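Activator of Hsp90 ATPase homologue 1/2-like C-terminal domain-containing protein (Mycobacterium smegmatis, PDB 3UID) is probably a toxin of the AHA1 family, structurally homologous to Rv2035, a type II toxin of Mycobacterium tuberculosis involved in the hypoxic response. Local coordinates at residues 105-113 and 125-135; 6-17 and 136-145. All coordinates share one frame; numbering follows the deposited sequence.

Contact 1: 105-113 and 125-135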
loop_
_atom_site.group_PDB
_atom_site.type_symbol
_atom_site.label_atom_id
_atom_site.label_comp_id
_atom_site.label_asym_id
_atom_site.label_seq_id
_atom_site.Cartn_x
_atom_site.Cartn_y
_atom_site.Cartn_z
ATOM N N ASP A 105 14.354 8.573 11.376
ATOM C CA ASP A 105 15.303 9.395 10.637
ATOM C C ASP A 105 15.230 9.122 9.135
ATOM O O ASP A 105 16.113 9.525 8.377
ATOM C CB ASP A 105 16.730 9.197 11.168
ATOM C CG ASP A 105 17.235 7.776 11.000
ATOM O OD1 ASP A 105 16.459 6.898 10.564
ATOM O OD2 ASP A 105 18.420 7.538 11.320
ATOM N N LEU A 106 14.164 8.457 8.708
ATOM C CA LEU A 106 14.005 8.092 7.306
ATOM C C LEU A 106 13.273 9.174 6.525
ATOM O O LEU A 106 12.288 9.726 7.009
ATOM C CB LEU A 106 13.225 6.785 7.188
ATOM C CG LEU A 106 13.877 5.530 7.774
ATOM C CD1 LEU A 106 12.878 4.376 7.776
ATOM C CD2 LEU A 106 15.142 5.154 7.003
ATOM N N PRO A 107 13.737 9.458 5.301
ATOM C CA PRO A 107 12.972 10.351 4.419
ATOM C C PRO A 107 11.751 9.626 3.873
ATOM O O PRO A 107 11.666 8.397 3.983
ATOM C CB PRO A 107 13.947 10.635 3.280
ATOM C CG PRO A 107 14.839 9.413 3.235
ATOM C CD PRO A 107 14.961 8.943 4.664
ATOM N N VAL A 108 10.816 10.365 3.281
ATOM C CA VAL A 108 9.664 9.721 2.663
ATOM C C VAL A 108 10.093 8.912 1.436
ATOM O O VAL A 108 11.154 9.143 0.859
ATOM C CB VAL A 108 8.576 10.751 2.229
ATOM C CG1 VAL A 108 8.063 11.537 3.435
ATOM C CG2 VAL A 108 9.104 11.698 1.135
ATOM N N SER A 109 9.253 7.956 1.051
ATOM C CA SER A 109 9.380 7.281 -0.228
ATOM C C SER A 109 8.348 7.901 -1.160
ATOM O O SER A 109 7.378 8.513 -0.696
ATOM C CB SER A 109 9.127 5.777 -0.059
ATOM O OG SER A 109 7.822 5.527 0.457
ATOM N N THR A 110 8.587 7.799 -2.465
ATOM C CA THR A 110 7.612 8.240 -3.461
ATOM C C THR A 110 6.994 6.995 -4.092
ATOM O O THR A 110 7.678 6.014 -4.333
ATOM C CB THR A 110 8.259 9.130 -4.535
ATOM O OG1 THR A 110 9.095 8.341 -5.390
ATOM C CG2 THR A 110 9.093 10.206 -3.887
ATOM N N ASN A 111 5.697 7.032 -4.353
ATOM C CA ASN A 111 4.979 5.821 -4.705
ATOM C C ASN A 111 4.015 6.079 -5.827
ATOM O O ASN A 111 3.379 7.131 -5.858
ATOM C CB ASN A 111 4.194 5.333 -3.496
ATOM C CG ASN A 111 5.081 5.103 -2.307
ATOM O OD1 ASN A 111 5.390 6.033 -1.544
ATOM N ND2 ASN A 111 5.529 3.875 -2.151
ATOM N N VAL A 112 3.935 5.129 -6.758
ATOM C CA VAL A 112 2.933 5.155 -7.810
ATOM C C VAL A 112 2.222 3.802 -7.879
ATOM O O VAL A 112 2.860 2.769 -8.089
ATOM C CB VAL A 112 3.532 5.459 -9.178
ATOM C CG1 VAL A 112 2.410 5.606 -10.221
ATOM C CG2 VAL A 112 4.367 6.724 -9.119
ATOM N N TYR A 113 0.905 3.815 -7.697
ATOM C CA TYR A 113 0.091 2.613 -7.861
ATOM C C TYR A 113 -0.632 2.689 -9.191
ATOM O O TYR A 113 -1.297 3.685 -9.488
ATOM C CB TYR A 113 -0.972 2.540 -6.765
ATOM C CG TYR A 113 -0.465 2.218 -5.370
ATOM C CD1 TYR A 113 0.889 2.255 -5.051
ATOM C CD2 TYR A 113 -1.374 1.879 -4.370
ATOM C CE1 TYR A 113 1.325 1.943 -3.746
ATOM C CE2 TYR A 113 -0.963 1.580 -3.083
ATOM C CZ TYR A 113 0.381 1.616 -2.778
ATOM O OH TYR A 113 0.789 1.314 -1.505
ATOM N N THR A 125 0.327 -2.652 -10.147
ATOM C CA THR A 125 1.758 -2.474 -9.989
ATOM C C THR A 125 1.992 -1.385 -8.959
ATOM O O THR A 125 1.513 -0.260 -9.122
ATOM C CB THR A 125 2.426 -2.092 -11.313
ATOM O OG1 THR A 125 2.126 -3.097 -12.299
ATOM C CG2 THR A 125 3.931 -1.996 -11.140
ATOM N N TYR A 126 2.693 -1.738 -7.889
ATOM C CA TYR A 126 2.971 -0.815 -6.802
ATOM C C TYR A 126 4.468 -0.520 -6.781
ATOM O O TYR A 126 5.271 -1.385 -6.413
ATOM C CB TYR A 126 2.570 -1.453 -5.470
ATOM C CG TYR A 126 1.153 -2.016 -5.399
ATOM C CD1 TYR A 126 0.108 -1.254 -4.893
ATOM C CD2 TYR A 126 0.876 -3.321 -5.803
ATOM C CE1 TYR A 126 -1.183 -1.784 -4.782
ATOM C CE2 TYR A 126 -0.415 -3.861 -5.706
ATOM C CZ TYR A 126 -1.433 -3.082 -5.196
ATOM O OH TYR A 126 -2.715 -3.595 -5.097
ATOM N N VAL A 127 4.836 0.691 -7.183
ATOM C CA VAL A 127 6.244 1.061 -7.313
ATOM C C VAL A 127 6.622 2.090 -6.258
ATOM O O VAL A 127 6.095 3.207 -6.256
ATOM C CB VAL A 127 6.574 1.661 -8.699
ATOM C CG1 VAL A 127 8.061 2.024 -8.795
ATOM C CG2 VAL A 127 6.178 0.698 -9.829
ATOM N N GLY A 128 7.543 1.709 -5.381
ATOM C CA GLY A 128 8.056 2.592 -4.340
ATOM C C GLY A 128 9.490 2.968 -4.641
ATOM O O GLY A 128 10.319 2.089 -4.891
ATOM N N THR A 129 9.779 4.266 -4.609
ATOM C CA THR A 129 11.097 4.788 -4.940
ATOM C C THR A 129 11.688 5.411 -3.686
ATOM O O THR A 129 11.044 6.240 -3.032
ATOM C CB THR A 129 11.012 5.843 -6.047
ATOM O OG1 THR A 129 10.416 5.276 -7.220
ATOM C CG2 THR A 129 12.410 6.375 -6.393
ATOM N N TYR A 130 12.917 5.018 -3.357
ATOM C CA TYR A 130 13.531 5.384 -2.080
ATOM C C TYR A 130 14.716 6.339 -2.228
ATOM O O TYR A 130 15.341 6.400 -3.288
ATOM C CB TYR A 130 13.922 4.110 -1.323
ATOM C CG TYR A 130 12.715 3.331 -0.871
ATOM C CD1 TYR A 130 12.252 3.426 0.436
ATOM C CD2 TYR A 130 11.992 2.544 -1.766
ATOM C CE1 TYR A 130 11.132 2.736 0.845
ATOM C CE2 TYR A 130 10.870 1.851 -1.361
ATOM C CZ TYR A 130 10.441 1.958 -0.056
ATOM O OH TYR A 130 9.321 1.267 0.356
ATOM N N ALA A 131 15.024 7.082 -1.165
ATOM C CA ALA A 131 16.040 8.137 -1.240
ATOM C C ALA A 131 17.454 7.592 -1.345
ATOM O O ALA A 131 18.343 8.249 -1.883
ATOM C CB ALA A 131 15.937 9.054 -0.045
ATOM N N SER A 132 17.654 6.392 -0.816
ATOM C CA SER A 132 18.973 5.776 -0.778
ATOM C C SER A 132 18.890 4.272 -0.563
ATOM O O SER A 132 17.867 3.741 -0.112
ATOM C CB SER A 132 19.818 6.381 0.344
ATOM O OG SER A 132 19.290 6.034 1.614
ATOM N N ALA A 133 19.983 3.589 -0.874
ATOM C CA ALA A 133 20.049 2.151 -0.663
ATOM C C ALA A 133 19.863 1.831 0.817
ATOM O O ALA A 133 19.189 0.864 1.172
ATOM C CB ALA A 133 21.373 1.612 -1.167
ATOM N N GLU A 134 20.461 2.651 1.677
ATOM C CA GLU A 134 20.351 2.453 3.120
ATOM C C GLU A 134 18.904 2.573 3.610
ATOM O O GLU A 134 18.440 1.755 4.410
ATOM C CB GLU A 134 21.258 3.427 3.884
ATOM C CG GLU A 134 21.754 4.619 3.065
ATOM C CD GLU A 134 22.940 4.278 2.169
ATOM O OE1 GLU A 134 22.772 4.268 0.936
ATOM O OE2 GLU A 134 24.046 4.033 2.697
ATOM N N ALA A 135 18.199 3.596 3.138
ATOM C CA ALA A 135 16.802 3.774 3.508
ATOM C C ALA A 135 15.971 2.570 3.066
ATOM O O ALA A 135 15.196 2.007 3.842
ATOM C CB ALA A 135 16.248 5.045 2.898
HETATM O O HOH W 1 13.061 7.018 0.932
#
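Y126 drives the edge of its ring into the face of Y113: Y126 CD1 sits over the centre of the Y113 ring, the centroids are 4.6 Å apart and the planes stand at 84°, a T-shaped pair. Y126 CG lies beside the backbone N, anti to the carbonyl carbon (chi1 -52°), which helps turn that edge to Y113. F91 meets the Y113 ring edge-to-face as well, while the Y126 hydroxyl is hydrogen-bonded to Y32. Farther along, S109 CB rests over one face of the Y130 ring, 4.0 Å from its centroid, as a CH-pi contact. Backbone bonds join two hydrogen-bonded pairs, T110 with T129 and V112 with V127; the shortest runs from T129 N to T110 O (2.7 Å). Strands 109-118 and 121-129 thus form an antiparallel beta hairpin within the sheet of this Bet v 1-like fold. At the non-hydrogen-bonded pair N111-G128, N111 CA lies 3.2 Å from V127 O in a CA-H...O contact. On the other face of the sheet, T110 OG1 meets T129 CB at 3.2 Å, the two side chains crossing at a slant. Beyond the strands, P107 CG presses tightly on A131 CB (3.5 Å), L106 CD2 reaches A135 CB, and one water bridges V108 O and A131 N.

Contact 2: 6-17 and 136-145; sequences VKHDLDTLTLTI and LQQVLDMGVI
With CG anti to the backbone N (chi1 171°), L15 extends from its strand toward the helices, and its CD2 becomes the meeting point for L140, V144 and I145. L136 has the same first torsion (-178°) and sends CD2 to the H8 ring. L15 CD2 meets V144 CG1 tip to tip at 3.7 Å; L140 CD2 and I145 CG1 each lie 4.0 Å from that same methyl, so three side chains of 136-145 gather round one branch of L15. H8 and L136 approach from opposite directions, and L136 CD2 comes within 3.4 Å of H8 NE2. L140 CD1 meets the other ring nitrogen, ND1, at 3.9 Å. Both leucine methyls approach this imidazole obliquely, while L10 CD2 lies over one of its faces. Toward the far end V6 CG1 and I145 CD1 touch end to end at 4.0 Å, and I17 CD1 reaches I145 CG2. No hydrogen bond crosses between the segments. Within 6-17, L13 and T14 both face D9, a G1 beta bulge at the turn of the hairpin. G143, with positive phi, closes helix 133-141 in a Schellman motif and is the N-cap of helix 144-158. Through V6, H8, L15 and I17 the two helices lie against one side of hairpin 3-9/14-21; I17 also touches A148 and I152 of helix 144-158, L136 packs on Y130, and strand 121-129 borders strand 14-21 within the sheet.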
loop_
_atom_site.group_PDB
_atom_site.type_symbol
_atom_site.label_atom_id
_atom_site.label_comp_id
_atom_site.label_asym_id
_atom_site.label_seq_id
_atom_site.Cartn_x
_atom_site.Cartn_y
_atom_site.Cartn_z
ATOM N N VAL A 6 7.830 -9.739 -7.108
ATOM C CA VAL A 6 8.453 -8.772 -6.231
ATOM C C VAL A 6 9.836 -8.497 -6.798
ATOM O O VAL A 6 10.597 -9.430 -7.060
ATOM C CB VAL A 6 8.596 -9.344 -4.814
ATOM C CG1 VAL A 6 9.399 -8.388 -3.933
ATOM C CG2 VAL A 6 7.214 -9.618 -4.223
ATOM N N LYS A 7 10.157 -7.222 -7.011
ATOM C CA LYS A 7 11.481 -6.867 -7.507
ATOM C C LYS A 7 12.094 -5.659 -6.818
ATOM O O LYS A 7 11.523 -4.568 -6.820
ATOM C CB LYS A 7 11.485 -6.635 -9.024
ATOM C CG LYS A 7 12.900 -6.498 -9.554
ATOM C CD LYS A 7 12.975 -6.287 -11.049
ATOM C CE LYS A 7 14.414 -5.943 -11.444
ATOM N NZ LYS A 7 14.587 -5.726 -12.905
ATOM N N HIS A 8 13.261 -5.880 -6.229
ATOM C CA HIS A 8 14.101 -4.796 -5.730
ATOM C C HIS A 8 15.095 -4.458 -6.816
ATOM O O HIS A 8 16.000 -5.240 -7.100
ATOM C CB HIS A 8 14.841 -5.240 -4.465
ATOM C CG HIS A 8 15.845 -4.244 -3.960
ATOM N ND1 HIS A 8 16.772 -4.562 -2.990
ATOM C CD2 HIS A 8 16.074 -2.949 -4.288
ATOM C CE1 HIS A 8 17.529 -3.507 -2.744
ATOM N NE2 HIS A 8 17.132 -2.518 -3.523
ATOM N N ASP A 9 14.921 -3.289 -7.416
ATOM C CA ASP A 9 15.802 -2.825 -8.469
ATOM C C ASP A 9 16.904 -1.962 -7.844
ATOM O O ASP A 9 16.651 -0.838 -7.403
ATOM C CB ASP A 9 14.976 -2.054 -9.511
ATOM C CG ASP A 9 15.762 -1.719 -10.764
ATOM O OD1 ASP A 9 16.979 -1.481 -10.669
ATOM O OD2 ASP A 9 15.138 -1.670 -11.850
ATOM N N LEU A 10 18.119 -2.505 -7.788
ATOM C CA LEU A 10 19.235 -1.824 -7.141
ATOM C C LEU A 10 19.605 -0.546 -7.887
ATOM O O LEU A 10 20.009 0.445 -7.283
ATOM C CB LEU A 10 20.457 -2.749 -7.068
ATOM C CG LEU A 10 20.204 -4.200 -6.657
ATOM C CD1 LEU A 10 21.501 -5.022 -6.712
ATOM C CD2 LEU A 10 19.576 -4.270 -5.271
ATOM N N ASP A 11 19.468 -0.578 -9.209
ATOM C CA ASP A 11 19.832 0.553 -10.042
ATOM C C ASP A 11 18.929 1.771 -9.867
ATOM O O ASP A 11 19.363 2.901 -10.075
ATOM C CB ASP A 11 19.855 0.123 -11.512
ATOM C CG ASP A 11 20.891 -0.948 -11.787
ATOM O OD1 ASP A 11 22.075 -0.735 -11.435
ATOM O OD2 ASP A 11 20.525 -2.007 -12.342
ATOM N N THR A 12 17.674 1.550 -9.480
ATOM C CA THR A 12 16.715 2.651 -9.401
ATOM C C THR A 12 16.240 2.940 -7.972
ATOM O O THR A 12 15.416 3.837 -7.751
ATOM C CB THR A 12 15.481 2.378 -10.282
ATOM O OG1 THR A 12 14.986 1.064 -10.014
ATOM C CG2 THR A 12 15.856 2.452 -11.756
ATOM N N LEU A 13 16.743 2.162 -7.021
ATOM C CA LEU A 13 16.298 2.261 -5.636
ATOM C C LEU A 13 14.785 2.089 -5.547
ATOM O O LEU A 13 14.110 2.798 -4.800
ATOM C CB LEU A 13 16.711 3.599 -5.024
ATOM C CG LEU A 13 18.208 3.900 -5.052
ATOM C CD1 LEU A 13 18.477 5.274 -4.459
ATOM C CD2 LEU A 13 18.990 2.817 -4.318
ATOM N N THR A 14 14.259 1.130 -6.302
ATOM C CA THR A 14 12.824 0.868 -6.286
ATOM C C THR A 14 12.488 -0.511 -5.753
ATOM O O THR A 14 13.249 -1.465 -5.931
ATOM C CB THR A 14 12.166 1.027 -7.677
ATOM O OG1 THR A 14 12.825 0.193 -8.638
ATOM C CG2 THR A 14 12.234 2.481 -8.133
ATOM N N LEU A 15 11.351 -0.589 -5.072
ATOM C CA LEU A 15 10.732 -1.868 -4.738
ATOM C C LEU A 15 9.374 -1.929 -5.419
ATOM O O LEU A 15 8.499 -1.108 -5.152
ATOM C CB LEU A 15 10.579 -2.029 -3.222
ATOM C CG LEU A 15 9.756 -3.241 -2.787
ATOM C CD1 LEU A 15 10.455 -4.538 -3.166
ATOM C CD2 LEU A 15 9.502 -3.198 -1.291
ATOM N N THR A 16 9.224 -2.878 -6.337
ATOM C CA THR A 16 8.001 -3.014 -7.112
ATOM C C THR A 16 7.329 -4.336 -6.792
ATOM O O THR A 16 7.958 -5.397 -6.858
ATOM C CB THR A 16 8.292 -2.913 -8.621
ATOM O OG1 THR A 16 8.875 -1.633 -8.901
ATOM C CG2 THR A 16 7.013 -3.039 -9.412
ATOM N N ILE A 17 6.069 -4.257 -6.390
ATOM C CA ILE A 17 5.271 -5.447 -6.166
ATOM C C ILE A 17 4.161 -5.467 -7.212
ATOM O O ILE A 17 3.500 -4.455 -7.462
ATOM C CB ILE A 17 4.706 -5.467 -4.743
ATOM C CG1 ILE A 17 5.866 -5.466 -3.742
ATOM C CG2 ILE A 17 3.805 -6.682 -4.557
ATOM C CD1 ILE A 17 5.473 -5.799 -2.322
ATOM N N LEU A 136 16.132 2.173 1.810
ATOM C CA LEU A 136 15.372 1.052 1.278
ATOM C C LEU A 136 15.665 -0.217 2.081
ATOM O O LEU A 136 14.754 -0.969 2.420
ATOM C CB LEU A 136 15.704 0.847 -0.204
ATOM C CG LEU A 136 14.958 -0.277 -0.934
ATOM C CD1 LEU A 136 13.508 -0.336 -0.470
ATOM C CD2 LEU A 136 15.029 -0.049 -2.435
ATOM N N GLN A 137 16.934 -0.453 2.391
ATOM C CA GLN A 137 17.303 -1.647 3.135
ATOM C C GLN A 137 16.619 -1.659 4.497
ATOM O O GLN A 137 16.147 -2.697 4.947
ATOM C CB GLN A 137 18.821 -1.738 3.306
ATOM C CG GLN A 137 19.276 -3.053 3.912
ATOM C CD GLN A 137 18.742 -4.244 3.148
ATOM O OE1 GLN A 137 18.979 -4.386 1.947
ATOM N NE2 GLN A 137 17.996 -5.101 3.835
ATOM N N GLN A 138 16.557 -0.502 5.145
ATOM C CA GLN A 138 15.968 -0.436 6.477
ATOM C C GLN A 138 14.468 -0.732 6.430
ATOM O O GLN A 138 13.930 -1.387 7.322
ATOM C CB GLN A 138 16.235 0.917 7.135
ATOM C CG GLN A 138 15.812 0.956 8.599
ATOM C CD GLN A 138 16.131 2.274 9.273
ATOM O OE1 GLN A 138 17.060 2.977 8.881
ATOM N NE2 GLN A 138 15.353 2.619 10.295
ATOM N N VAL A 139 13.801 -0.254 5.385
ATOM C CA VAL A 139 12.381 -0.508 5.219
ATOM C C VAL A 139 12.127 -1.978 4.863
ATOM O O VAL A 139 11.159 -2.578 5.340
ATOM C CB VAL A 139 11.769 0.446 4.170
ATOM C CG1 VAL A 139 10.341 0.061 3.859
ATOM C CG2 VAL A 139 11.851 1.881 4.678
ATOM N N LEU A 140 13.004 -2.568 4.049
ATOM C CA LEU A 140 12.900 -4.003 3.765
ATOM C C LEU A 140 13.022 -4.808 5.057
ATOM O O LEU A 140 12.324 -5.801 5.257
ATOM C CB LEU A 140 13.957 -4.456 2.748
ATOM C CG LEU A 140 13.742 -4.066 1.283
ATOM C CD1 LEU A 140 15.038 -4.230 0.488
ATOM C CD2 LEU A 140 12.611 -4.855 0.636
ATOM N N ASP A 141 13.896 -4.363 5.950
ATOM C CA ASP A 141 14.131 -5.098 7.182
ATOM C C ASP A 141 12.958 -5.001 8.157
ATOM O O ASP A 141 12.801 -5.855 9.036
ATOM C CB ASP A 141 15.426 -4.625 7.839
ATOM C CG ASP A 141 16.667 -5.134 7.119
ATOM O OD1 ASP A 141 16.534 -6.017 6.243
ATOM O OD2 ASP A 141 17.778 -4.659 7.439
ATOM N N MET A 142 12.141 -3.967 7.994
ATOM C CA MET A 142 10.954 -3.757 8.821
ATOM C C MET A 142 9.791 -4.654 8.413
ATOM O O MET A 142 8.767 -4.707 9.093
ATOM C CB MET A 142 10.508 -2.292 8.760
ATOM C CG MET A 142 11.417 -1.332 9.519
ATOM S SD MET A 142 11.061 0.382 9.093
ATOM C CE MET A 142 9.271 0.344 9.056
ATOM N N GLY A 143 9.939 -5.331 7.280
ATOM C CA GLY A 143 8.926 -6.261 6.818
ATOM C C GLY A 143 7.941 -5.703 5.809
ATOM O O GLY A 143 6.833 -6.230 5.687
ATOM N N VAL A 144 8.327 -4.650 5.089
ATOM C CA VAL A 144 7.431 -4.010 4.132
ATOM C C VAL A 144 6.786 -5.007 3.157
ATOM O O VAL A 144 5.595 -4.906 2.854
ATOM C CB VAL A 144 8.137 -2.871 3.341
ATOM C CG1 VAL A 144 9.151 -3.434 2.359
ATOM C CG2 VAL A 144 7.117 -2.024 2.601
ATOM N N ILE A 145 7.562 -5.977 2.672
ATOM C CA ILE A 145 7.019 -6.897 1.670
ATOM C C ILE A 145 5.943 -7.820 2.264
ATOM O O ILE A 145 4.937 -8.107 1.608
ATOM C CB ILE A 145 8.115 -7.732 0.970
ATOM C CG1 ILE A 145 9.123 -6.817 0.263
ATOM C CG2 ILE A 145 7.468 -8.721 -0.017
ATOM C CD1 ILE A 145 10.387 -7.536 -0.198
#

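How the contacts relate
The centres of contact 1 and contact 2 are about 8 Å apart, on the same side of the chain's centre. In sequence, 6-17 comes first, then 105-113 and 125-135, and 136-145 follows directly, so contact 2 brackets contact 1. Both use one antiparallel sheet, in which strands 121-129 and 14-21 are neighbours: Y126 N to I17 O and G128 O to L15 N, each 2.9 Å, are probable hydrogen bonds between them. Helix 133-141 is shared too, its start in 125-135 and its continuation in 136-145. The amino-terminal hairpin is thereby joined to the later hairpin edge to edge and to the carboxy-terminal helices through the side that carries V6, H8, L15 and I17.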